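Local coordinates for aminotransferase (Psychrobacter arcticus 273-4, PDB 3IF2), which is a putative aminotransferase that binds pyridoxal 5'-phosphate and probably transfers amino groups between amino acids and keto acids, perhaps from valine to pyruvate, at residues 74-85 with 306-317; 143-154 with 205-216. One frame throughout, in Å; residues are numbered along the deposited sequence.

Interaction 1 (74-85 with 306-317). With PLP (pyridoxal-5'-phosphate), chain E.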
loop_
_atom_site.group_PDB
_atom_site.type_symbol
_atom_site.label_atom_id
_atom_site.label_comp_id
_atom_site.label_asym_id
_atom_site.label_seq_id
_atom_site.Cartn_x
_atom_site.Cartn_y
_atom_site.Cartn_z
ATOM N N ILE A 74 6.771 -19.246 4.888
ATOM C CA ILE A 74 7.431 -18.335 5.832
ATOM C C ILE A 74 7.206 -16.868 5.417
ATOM O O ILE A 74 6.915 -16.001 6.266
ATOM C CB ILE A 74 8.959 -18.704 6.009
ATOM C CG1 ILE A 74 9.090 -20.068 6.731
ATOM C CG2 ILE A 74 9.715 -17.644 6.794
ATOM C CD1 ILE A 74 10.495 -20.674 6.693
ATOM N N SER A 75 7.299 -16.636 4.106
ATOM C CA SER A 75 7.098 -15.337 3.473
ATOM C C SER A 75 5.621 -14.875 3.645
ATOM O O SER A 75 5.359 -13.745 4.052
ATOM C CB SER A 75 7.535 -15.455 2.015
ATOM O OG SER A 75 7.515 -14.219 1.366
HETATM N N MSE A 76 4.670 -15.761 3.345
HETATM C CA MSE A 76 3.223 -15.532 3.617
HETATM C C MSE A 76 2.826 -15.287 5.097
HETATM O O MSE A 76 1.978 -14.443 5.398
HETATM C CB MSE A 76 2.439 -16.808 3.267
HETATM C CG MSE A 76 1.721 -16.805 1.996
HETATM SE SE MSE A 76 0.954 -18.563 1.765
HETATM C CE MSE A 76 2.463 -19.074 0.684
ATOM N N ALA A 77 3.377 -16.132 5.977
ATOM C CA ALA A 77 2.968 -16.219 7.387
ATOM C C ALA A 77 3.504 -15.170 8.346
ATOM O O ALA A 77 3.139 -15.197 9.515
ATOM C CB ALA A 77 3.260 -17.628 7.940
ATOM N N ASN A 78 4.352 -14.265 7.861
ATOM C CA ASN A 78 5.013 -13.250 8.689
ATOM C C ASN A 78 5.067 -11.866 8.039
ATOM O O ASN A 78 5.294 -11.747 6.815
ATOM C CB ASN A 78 6.454 -13.677 8.951
ATOM C CG ASN A 78 6.550 -14.950 9.728
ATOM O OD1 ASN A 78 6.488 -14.927 10.953
ATOM N ND2 ASN A 78 6.733 -16.070 9.032
ATOM N N TYR A 79 4.850 -10.842 8.866
ATOM C CA TYR A 79 5.015 -9.462 8.483
ATOM C C TYR A 79 6.511 -9.257 8.278
ATOM O O TYR A 79 7.299 -9.786 9.064
ATOM C CB TYR A 79 4.642 -8.504 9.651
ATOM C CG TYR A 79 3.172 -8.360 9.999
ATOM C CD1 TYR A 79 2.341 -7.576 9.203
ATOM C CD2 TYR A 79 2.627 -8.937 11.148
ATOM C CE1 TYR A 79 0.989 -7.430 9.496
ATOM C CE2 TYR A 79 1.261 -8.796 11.454
ATOM C CZ TYR A 79 0.454 -8.027 10.614
ATOM O OH TYR A 79 -0.874 -7.810 10.853
ATOM N N SER A 80 6.905 -8.476 7.268
ATOM C CA SER A 80 8.315 -8.059 7.124
ATOM C C SER A 80 8.545 -6.891 8.069
ATOM O O SER A 80 7.600 -6.406 8.705
ATOM C CB SER A 80 8.635 -7.591 5.699
ATOM O OG SER A 80 7.947 -6.394 5.339
ATOM N N ASN A 81 9.786 -6.412 8.129
ATOM C CA ASN A 81 10.098 -5.182 8.846
ATOM C C ASN A 81 9.400 -4.045 8.043
ATOM O O ASN A 81 9.194 -4.220 6.833
ATOM C CB ASN A 81 11.632 -4.985 8.923
ATOM C CG ASN A 81 12.031 -3.679 9.634
ATOM O OD1 ASN A 81 12.090 -2.585 9.019
ATOM N ND2 ASN A 81 12.280 -3.781 10.949
ATOM N N PRO A 82 9.002 -2.914 8.689
ATOM C CA PRO A 82 8.378 -1.813 7.916
ATOM C C PRO A 82 9.224 -1.274 6.718
ATOM O O PRO A 82 8.662 -0.820 5.716
ATOM C CB PRO A 82 8.169 -0.723 8.971
ATOM C CG PRO A 82 8.081 -1.439 10.251
ATOM C CD PRO A 82 8.944 -2.646 10.136
ATOM N N GLN A 83 10.554 -1.333 6.847
ATOM C CA GLN A 83 11.485 -0.979 5.778
ATOM C C GLN A 83 11.376 -1.936 4.562
ATOM O O GLN A 83 11.657 -1.525 3.447
ATOM C CB GLN A 83 12.914 -0.953 6.328
ATOM C CG GLN A 83 13.992 -0.515 5.317
ATOM C CD GLN A 83 15.361 -0.387 5.940
ATOM O OE1 GLN A 83 15.491 -0.141 7.136
ATOM N NE2 GLN A 83 16.397 -0.523 5.123
ATOM N N GLY A 84 10.999 -3.197 4.802
ATOM C CA GLY A 84 10.783 -4.194 3.756
ATOM C C GLY A 84 11.495 -5.517 4.000
ATOM O O GLY A 84 12.425 -5.590 4.780
ATOM N N ASP A 85 11.058 -6.558 3.291
ATOM C CA ASP A 85 11.646 -7.915 3.370
ATOM C C ASP A 85 13.183 -7.878 3.494
ATOM O O ASP A 85 13.857 -7.487 2.545
ATOM C CB ASP A 85 11.215 -8.709 2.126
ATOM C CG ASP A 85 11.630 -10.160 2.170
ATOM O OD1 ASP A 85 12.811 -10.489 1.882
ATOM O OD2 ASP A 85 10.736 -10.983 2.447
ATOM N N LEU A 306 1.701 -0.675 7.791
ATOM C CA LEU A 306 2.218 -1.617 8.810
ATOM C C LEU A 306 3.575 -2.123 8.264
ATOM O O LEU A 306 4.626 -1.818 8.822
ATOM C CB LEU A 306 1.216 -2.730 9.182
ATOM C CG LEU A 306 1.157 -3.191 10.633
ATOM C CD1 LEU A 306 0.766 -1.997 11.507
ATOM C CD2 LEU A 306 0.118 -4.275 10.820
ATOM N N ALA A 307 3.540 -2.871 7.175
ATOM C CA ALA A 307 4.748 -3.312 6.457
ATOM C C ALA A 307 4.385 -3.449 4.970
ATOM O O ALA A 307 3.216 -3.584 4.632
ATOM C CB ALA A 307 5.280 -4.626 7.014
ATOM N N PRO A 308 5.364 -3.340 4.075
ATOM C CA PRO A 308 4.989 -3.507 2.692
ATOM C C PRO A 308 4.809 -4.989 2.361
ATOM O O PRO A 308 5.151 -5.889 3.141
ATOM C CB PRO A 308 6.156 -2.877 1.917
ATOM C CG PRO A 308 7.289 -2.781 2.873
ATOM C CD PRO A 308 6.816 -3.181 4.232
ATOM N N THR A 309 4.283 -5.210 1.173
ATOM C CA THR A 309 4.031 -6.547 0.641
ATOM C C THR A 309 5.336 -7.300 0.462
ATOM O O THR A 309 6.389 -6.673 0.320
ATOM C CB THR A 309 3.237 -6.444 -0.668
ATOM O OG1 THR A 309 2.599 -7.683 -0.896
ATOM C CG2 THR A 309 4.101 -6.063 -1.826
ATOM N N ARG A 310 5.302 -8.627 0.528
ATOM C CA ARG A 310 6.559 -9.376 0.367
ATOM C C ARG A 310 6.613 -10.512 -0.634
ATOM O O ARG A 310 7.704 -11.034 -0.868
ATOM C CB ARG A 310 7.116 -9.783 1.730
ATOM C CG ARG A 310 6.295 -10.723 2.530
ATOM C CD ARG A 310 6.791 -10.801 3.980
ATOM N NE ARG A 310 8.181 -11.248 4.086
ATOM C CZ ARG A 310 8.797 -11.682 5.192
ATOM N NH1 ARG A 310 8.159 -11.827 6.351
ATOM N NH2 ARG A 310 10.085 -12.026 5.114
ATOM N N PHE A 311 5.520 -10.826 -1.311
ATOM C CA PHE A 311 5.584 -11.955 -2.190
ATOM C C PHE A 311 6.364 -11.703 -3.472
ATOM O O PHE A 311 6.966 -12.646 -4.029
ATOM C CB PHE A 311 4.234 -12.659 -2.418
ATOM C CG PHE A 311 4.419 -14.129 -2.508
ATOM C CD1 PHE A 311 4.526 -14.891 -1.324
ATOM C CD2 PHE A 311 4.682 -14.736 -3.726
ATOM C CE1 PHE A 311 4.811 -16.266 -1.370
ATOM C CE2 PHE A 311 4.961 -16.120 -3.800
ATOM C CZ PHE A 311 5.038 -16.882 -2.620
ATOM N N GLY A 312 6.364 -10.448 -3.927
ATOM C CA GLY A 312 7.184 -10.043 -5.050
ATOM C C GLY A 312 8.653 -10.230 -4.682
ATOM O O GLY A 312 9.430 -10.808 -5.462
ATOM N N ALA A 313 9.008 -9.763 -3.484
ATOM C CA ALA A 313 10.336 -9.954 -2.890
ATOM C C ALA A 313 10.724 -11.437 -2.847
ATOM O O ALA A 313 11.836 -11.792 -3.187
ATOM C CB ALA A 313 10.375 -9.364 -1.458
ATOM N N ALA A 314 9.787 -12.286 -2.438
ATOM C CA ALA A 314 10.031 -13.723 -2.315
ATOM C C ALA A 314 10.426 -14.339 -3.659
ATOM O O ALA A 314 11.395 -15.090 -3.716
ATOM C CB ALA A 314 8.838 -14.429 -1.699
ATOM N N ILE A 315 9.711 -13.995 -4.730
ATOM C CA ILE A 315 10.052 -14.496 -6.071
ATOM C C ILE A 315 11.398 -13.948 -6.538
ATOM O O ILE A 315 12.243 -14.719 -7.008
ATOM C CB ILE A 315 8.975 -14.170 -7.188
ATOM C CG1 ILE A 315 7.914 -15.251 -7.318
ATOM C CG2 ILE A 315 9.603 -14.174 -8.593
ATOM C CD1 ILE A 315 7.252 -15.562 -6.111
ATOM N N ALA A 316 11.578 -12.637 -6.402
ATOM C CA ALA A 316 12.731 -11.935 -6.970
ATOM C C ALA A 316 14.053 -12.154 -6.263
ATOM O O ALA A 316 15.103 -12.058 -6.916
ATOM C CB ALA A 316 12.434 -10.444 -7.085
ATOM N N THR A 317 14.008 -12.466 -4.962
ATOM C CA THR A 317 15.227 -12.658 -4.139
ATOM C C THR A 317 16.264 -13.617 -4.765
ATOM O O THR A 317 17.390 -13.192 -4.974
ATOM C CB THR A 317 14.876 -13.024 -2.659
ATOM O OG1 THR A 317 14.211 -11.911 -2.053
ATOM C CG2 THR A 317 16.110 -13.386 -1.829
HETATM N N1 PLP E . -6.782 -4.110 13.486
HETATM C C2 PLP E . -6.249 -4.633 14.646
HETATM C C2A PLP E . -7.159 -4.660 15.832
HETATM C C3 PLP E . -4.920 -5.128 14.661
HETATM O O3 PLP E . -4.370 -5.666 15.805
HETATM C C4 PLP E . -4.131 -5.060 13.476
HETATM C C4A PLP E . -2.778 -5.754 13.349
HETATM O O4A PLP E . -1.918 -5.676 14.217
HETATM C C5 PLP E . -4.708 -4.499 12.304
HETATM C C6 PLP E . -6.030 -4.040 12.336
HETATM C C5A PLP E . -3.912 -4.363 10.999
HETATM O O4P PLP E . -3.833 -5.597 10.327
HETATM P P PLP E . -3.393 -5.677 8.795
HETATM O O1P PLP E . -3.030 -4.355 8.202
HETATM O O2P PLP E . -4.568 -6.246 8.027
HETATM O O3P PLP E . -2.276 -6.643 8.844
HETATM O O HOH W 1 8.341 -6.397 2.541
HETATM O O HOH W 2 4.850 -7.767 5.241
HETATM O O HOH W 3 13.005 -12.784 0.242
#

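Interaction 2 (143-154 with 205-216)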
loop_
_atom_site.group_PDB
_atom_site.type_symbol
_atom_site.label_atom_id
_atom_site.label_comp_id
_atom_site.label_asym_id
_atom_site.label_seq_id
_atom_site.Cartn_x
_atom_site.Cartn_y
_atom_site.Cartn_z
ATOM N N VAL A 143 5.618 28.041 3.583
ATOM C CA VAL A 143 5.776 28.254 2.131
ATOM C C VAL A 143 5.617 26.956 1.349
ATOM O O VAL A 143 6.135 25.936 1.767
ATOM C CB VAL A 143 7.165 28.904 1.818
ATOM C CG1 VAL A 143 8.307 28.092 2.412
ATOM C CG2 VAL A 143 7.374 29.117 0.314
ATOM N N ASP A 144 4.892 27.004 0.229
ATOM C CA ASP A 144 4.713 25.832 -0.650
ATOM C C ASP A 144 5.942 25.599 -1.526
ATOM O O ASP A 144 6.537 26.551 -2.031
ATOM C CB ASP A 144 3.478 25.981 -1.569
ATOM C CG ASP A 144 2.160 25.694 -0.862
ATOM O OD1 ASP A 144 2.150 25.221 0.302
ATOM O OD2 ASP A 144 1.116 25.915 -1.507
ATOM N N LYS A 145 6.330 24.336 -1.669
ATOM C CA LYS A 145 7.414 23.947 -2.566
ATOM C C LYS A 145 6.905 22.896 -3.545
ATOM O O LYS A 145 5.988 22.137 -3.233
ATOM C CB LYS A 145 8.641 23.443 -1.816
ATOM C CG LYS A 145 9.224 24.441 -0.852
ATOM C CD LYS A 145 10.664 24.122 -0.496
ATOM C CE LYS A 145 11.165 25.110 0.533
ATOM N NZ LYS A 145 12.617 25.011 0.761
ATOM N N SER A 146 7.524 22.854 -4.720
ATOM C CA SER A 146 7.136 21.955 -5.799
ATOM C C SER A 146 8.211 20.954 -6.158
ATOM O O SER A 146 9.391 21.167 -5.854
ATOM C CB SER A 146 6.799 22.788 -7.042
ATOM O OG SER A 146 5.586 23.463 -6.842
ATOM N N ILE A 147 7.778 19.866 -6.804
ATOM C CA ILE A 147 8.667 18.835 -7.360
ATOM C C ILE A 147 8.922 19.327 -8.792
ATOM O O ILE A 147 7.975 19.502 -9.555
ATOM C CB ILE A 147 8.000 17.443 -7.373
ATOM C CG1 ILE A 147 7.504 17.041 -5.961
ATOM C CG2 ILE A 147 8.947 16.399 -7.926
ATOM C CD1 ILE A 147 8.564 17.038 -4.834
ATOM N N LEU A 148 10.183 19.598 -9.136
ATOM C CA LEU A 148 10.547 20.099 -10.468
ATOM C C LEU A 148 10.674 18.941 -11.458
ATOM O O LEU A 148 11.470 18.034 -11.240
ATOM C CB LEU A 148 11.854 20.915 -10.431
ATOM C CG LEU A 148 12.442 21.474 -11.745
ATOM C CD1 LEU A 148 11.425 22.253 -12.553
ATOM C CD2 LEU A 148 13.635 22.351 -11.458
ATOM N N LEU A 149 9.865 18.974 -12.523
ATOM C CA LEU A 149 9.926 18.017 -13.616
ATOM C C LEU A 149 10.726 18.779 -14.665
ATOM O O LEU A 149 10.211 19.724 -15.248
ATOM C CB LEU A 149 8.524 17.644 -14.114
ATOM C CG LEU A 149 7.515 17.092 -13.098
ATOM C CD1 LEU A 149 6.254 16.647 -13.818
ATOM C CD2 LEU A 149 8.089 15.945 -12.287
ATOM N N PRO A 150 11.999 18.404 -14.897
ATOM C CA PRO A 150 12.847 19.144 -15.825
ATOM C C PRO A 150 12.466 19.048 -17.305
ATOM O O PRO A 150 12.979 19.825 -18.120
ATOM C CB PRO A 150 14.229 18.549 -15.566
ATOM C CG PRO A 150 13.969 17.180 -15.238
ATOM C CD PRO A 150 12.658 17.148 -14.495
ATOM N N LEU A 151 11.595 18.107 -17.648
ATOM C CA LEU A 151 11.081 17.977 -19.000
ATOM C C LEU A 151 9.748 17.224 -18.980
ATOM O O LEU A 151 9.622 16.213 -18.304
ATOM C CB LEU A 151 12.118 17.271 -19.897
ATOM C CG LEU A 151 11.771 16.920 -21.353
ATOM C CD1 LEU A 151 13.015 16.832 -22.205
ATOM C CD2 LEU A 151 11.004 15.625 -21.441
ATOM N N THR A 152 8.759 17.766 -19.685
ATOM C CA THR A 152 7.458 17.138 -19.886
ATOM C C THR A 152 7.375 16.894 -21.411
ATOM O O THR A 152 8.097 17.546 -22.164
ATOM C CB THR A 152 6.310 18.012 -19.359
ATOM O OG1 THR A 152 6.401 19.320 -19.932
ATOM C CG2 THR A 152 6.393 18.139 -17.854
ATOM N N PRO A 153 6.521 15.967 -21.881
ATOM C CA PRO A 153 5.600 15.111 -21.150
ATOM C C PRO A 153 6.257 14.167 -20.134
ATOM O O PRO A 153 7.427 13.781 -20.282
ATOM C CB PRO A 153 4.886 14.308 -22.234
ATOM C CG PRO A 153 5.322 14.855 -23.522
ATOM C CD PRO A 153 6.390 15.829 -23.338
ATOM N N GLU A 154 5.515 13.885 -19.074
ATOM C CA GLU A 154 5.943 12.984 -18.012
ATOM C C GLU A 154 4.799 12.100 -17.572
ATOM O O GLU A 154 3.675 12.276 -18.024
ATOM C CB GLU A 154 6.551 13.770 -16.833
ATOM C CG GLU A 154 8.084 13.787 -16.829
ATOM C CD GLU A 154 8.718 12.436 -16.469
ATOM O OE1 GLU A 154 7.975 11.439 -16.293
ATOM O OE2 GLU A 154 9.975 12.384 -16.387
ATOM N N GLY A 205 14.323 29.315 -3.811
ATOM C CA GLY A 205 14.238 28.248 -2.803
ATOM C C GLY A 205 12.879 27.595 -2.580
ATOM O O GLY A 205 12.645 27.057 -1.497
ATOM N N ARG A 206 12.024 27.602 -3.612
ATOM C CA ARG A 206 10.665 27.038 -3.560
ATOM C C ARG A 206 10.512 25.709 -4.329
ATOM O O ARG A 206 9.395 25.327 -4.718
ATOM C CB ARG A 206 9.654 28.092 -4.056
ATOM C CG ARG A 206 9.639 29.362 -3.199
ATOM C CD ARG A 206 8.533 30.348 -3.601
ATOM N NE ARG A 206 8.709 30.898 -4.943
ATOM C CZ ARG A 206 8.029 30.507 -6.018
ATOM N NH1 ARG A 206 7.103 29.560 -5.926
ATOM N NH2 ARG A 206 8.274 31.081 -7.190
ATOM N N ILE A 207 11.627 24.998 -4.548
ATOM C CA ILE A 207 11.622 23.672 -5.217
ATOM C C ILE A 207 12.200 22.695 -4.188
ATOM O O ILE A 207 13.328 22.877 -3.731
ATOM C CB ILE A 207 12.435 23.652 -6.548
ATOM C CG1 ILE A 207 11.768 24.538 -7.609
ATOM C CG2 ILE A 207 12.577 22.230 -7.098
ATOM C CD1 ILE A 207 10.388 24.058 -8.067
ATOM N N GLY A 208 11.415 21.696 -3.796
ATOM C CA GLY A 208 11.849 20.690 -2.806
ATOM C C GLY A 208 12.665 19.507 -3.328
ATOM O O GLY A 208 13.473 18.951 -2.593
ATOM N N ALA A 209 12.441 19.121 -4.583
ATOM C CA ALA A 209 13.165 18.024 -5.236
ATOM C C ALA A 209 13.021 18.125 -6.745
ATOM O O ALA A 209 12.160 18.859 -7.222
ATOM C CB ALA A 209 12.628 16.691 -4.763
ATOM N N ILE A 210 13.887 17.414 -7.476
ATOM C CA ILE A 210 13.795 17.300 -8.939
ATOM C C ILE A 210 13.425 15.850 -9.214
ATOM O O ILE A 210 13.947 14.956 -8.546
ATOM C CB ILE A 210 15.100 17.648 -9.679
ATOM C CG1 ILE A 210 15.529 19.083 -9.362
ATOM C CG2 ILE A 210 14.903 17.523 -11.186
ATOM C CD1 ILE A 210 16.816 19.527 -10.081
ATOM N N CYS A 211 12.534 15.616 -10.178
ATOM C CA CYS A 211 12.122 14.259 -10.539
ATOM C C CYS A 211 11.870 14.011 -12.029
ATOM O O CYS A 211 11.360 14.885 -12.728
ATOM C CB CYS A 211 10.862 13.876 -9.769
ATOM S SG CYS A 211 10.409 12.130 -10.006
ATOM N N CYS A 212 12.224 12.805 -12.489
ATOM C CA CYS A 212 11.932 12.362 -13.852
ATOM C C CYS A 212 12.024 10.849 -14.034
ATOM O O CYS A 212 12.682 10.177 -13.253
ATOM C CB CYS A 212 12.880 13.008 -14.844
ATOM S SG CYS A 212 14.543 12.499 -14.562
ATOM N N SER A 213 11.368 10.351 -15.085
ATOM C CA SER A 213 11.361 8.948 -15.462
ATOM C C SER A 213 12.364 8.733 -16.589
ATOM O O SER A 213 12.452 9.567 -17.496
ATOM C CB SER A 213 9.958 8.483 -15.854
ATOM O OG SER A 213 9.337 9.342 -16.783
ATOM N N ARG A 214 13.113 7.622 -16.508
ATOM C CA ARG A 214 14.175 7.292 -17.456
ATOM C C ARG A 214 14.287 5.765 -17.671
ATOM O O ARG A 214 14.804 5.055 -16.791
ATOM C CB ARG A 214 15.506 7.866 -16.935
ATOM C CG ARG A 214 16.598 7.973 -17.984
ATOM C CD ARG A 214 17.942 8.189 -17.351
ATOM N NE ARG A 214 18.981 8.468 -18.346
ATOM C CZ ARG A 214 20.296 8.263 -18.197
ATOM N NH1 ARG A 214 20.822 7.712 -17.093
ATOM N NH2 ARG A 214 21.116 8.587 -19.200
ATOM N N PRO A 215 13.743 5.237 -18.798
ATOM C CA PRO A 215 12.974 5.908 -19.866
ATOM C C PRO A 215 11.624 6.437 -19.383
ATOM O O PRO A 215 11.092 5.987 -18.357
ATOM C CB PRO A 215 12.800 4.843 -20.950
ATOM C CG PRO A 215 13.265 3.558 -20.372
ATOM C CD PRO A 215 13.987 3.811 -19.093
ATOM N N THR A 216 11.075 7.375 -20.156
ATOM C CA THR A 216 9.869 8.075 -19.803
ATOM C C THR A 216 8.591 7.459 -20.358
ATOM O O THR A 216 8.556 6.994 -21.499
ATOM C CB THR A 216 9.959 9.534 -20.276
ATOM O OG1 THR A 216 11.124 10.131 -19.702
ATOM C CG2 THR A 216 8.723 10.348 -19.875
#

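Interaction 1 (74-85 with 306-317)
Ser75 sets its OG against CB of Ala314 (3.3 Å), bringing helix 71-77 up to helix 311-321 near the subunit interface of this class I/II aminotransferase. Next, CE of Met76, modelled as selenomethionine, packs on Phe311. Asn78 turns its ND2 back to Ile74 O, while its own carbonyl oxygen takes NH1 of Arg310 (2.9 Å) from above the carbonyl plane. Tyr79 passes CD2 of Leu306, 3.5 Å from its CE1, and gives its hydroxyl proton to phosphate oxygen O3P of PLP (2.7 Å), which lies in the plane of the ring. The same PLP is also hydrogen-bonded to Arg283 and Ser275 of the second subunit, so the pocket is shared across the dimer. CB of Ser80 lies over the rim of one face of the Arg310 guanidinium, CA of Ser75 toward the rim of the opposite face, and two waters join Ser80 to the carbonyls of Pro308 and Thr309. Pro82 O then rests 3.3 Å from Pro308 CD. Asp85 N-caps helix 86-100 through OD1; its OD2 receives both NE (3.0 Å) and NH2 (2.9 Å) of Arg310, the carboxylate and guanidinium planes standing 68° apart.

Interaction 2 (143-154 with 205-216)
Strands 143-149 and 207-213 run parallel, their axes 4.4 Å apart at an angle of 16°, as neighbours in the large mixed sheet of the PLP-binding domain. Ser146 pairs with Ile207 and Leu148 with Ile210, so a step of two residues on one strand is matched by three on the other: an extra residue, Gly208, bulges the strand between the two pairs. Ser146 N bonds to Arg206 O before it, Gly208 N itself bonds to Ser146 O, and Leu148 N to Ala209 O (2.8 Å) and Cys211 N to Leu148 O (2.8 Å) follow.

On one face CB of Leu148 meets CG2 of Ile207 (3.7 Å), and farther along Pro150 leans its CD on CG2 of Ile210, a side covered in part by helix 225-237. Ile147 serves the other face, where its branches divide: CD1 reaches CB of Ala209, while CG2 packs on CB of Cys211 (3.7 Å). At the start of the pair the extended chain of Lys145 carries NZ to Gly205 O in a weak hydrogen bond and also forms a cation-pi contact with Phe130.

Beyond the end of strand 143-149, Glu154 bends at chi2 (-71°) and presents its carboxylate to Ser213, the last residue of strand 207-213. OE1 accepts from Ser213 OG (2.5 Å) and OE2 from Ser213 N (2.8 Å), each on the syn side and somewhat out of the carboxylate plane; the N-H points almost straight at OE2 (168°). Thr216 OG1 donates back to Ser213 O (2.6 Å), and its CG2 packs on Pro153 O.

Ser213 touches PLP, and the paired bonds from Glu154 hold both its amide and its hydroxyl. A buried carboxylate that binds both groups is consistent with a second-shell residue that helps fix the rotation of a cofactor-pocket serine.

Interaction 2 is nested in sequence inside the loop closed by interaction 1, yet their centres lie 31 Å apart and their nearest atoms about 18 Å. They share no helix or strand. Residues 143-154 with 205-216 form a mostly buried piece of the central sheet, dominated by backbone bonds and aliphatic packing, and no other protein chain of the assembly touches them. Residues 74-85 with 306-317 lie at the subunit interface, only partly buried, and rely on an arginine-aspartate salt bridge, helix ends and bridging waters. Each reaches a different PLP: interaction 2 through Ser213, interaction 1 through Tyr79, which serves the cofactor of the second subunit.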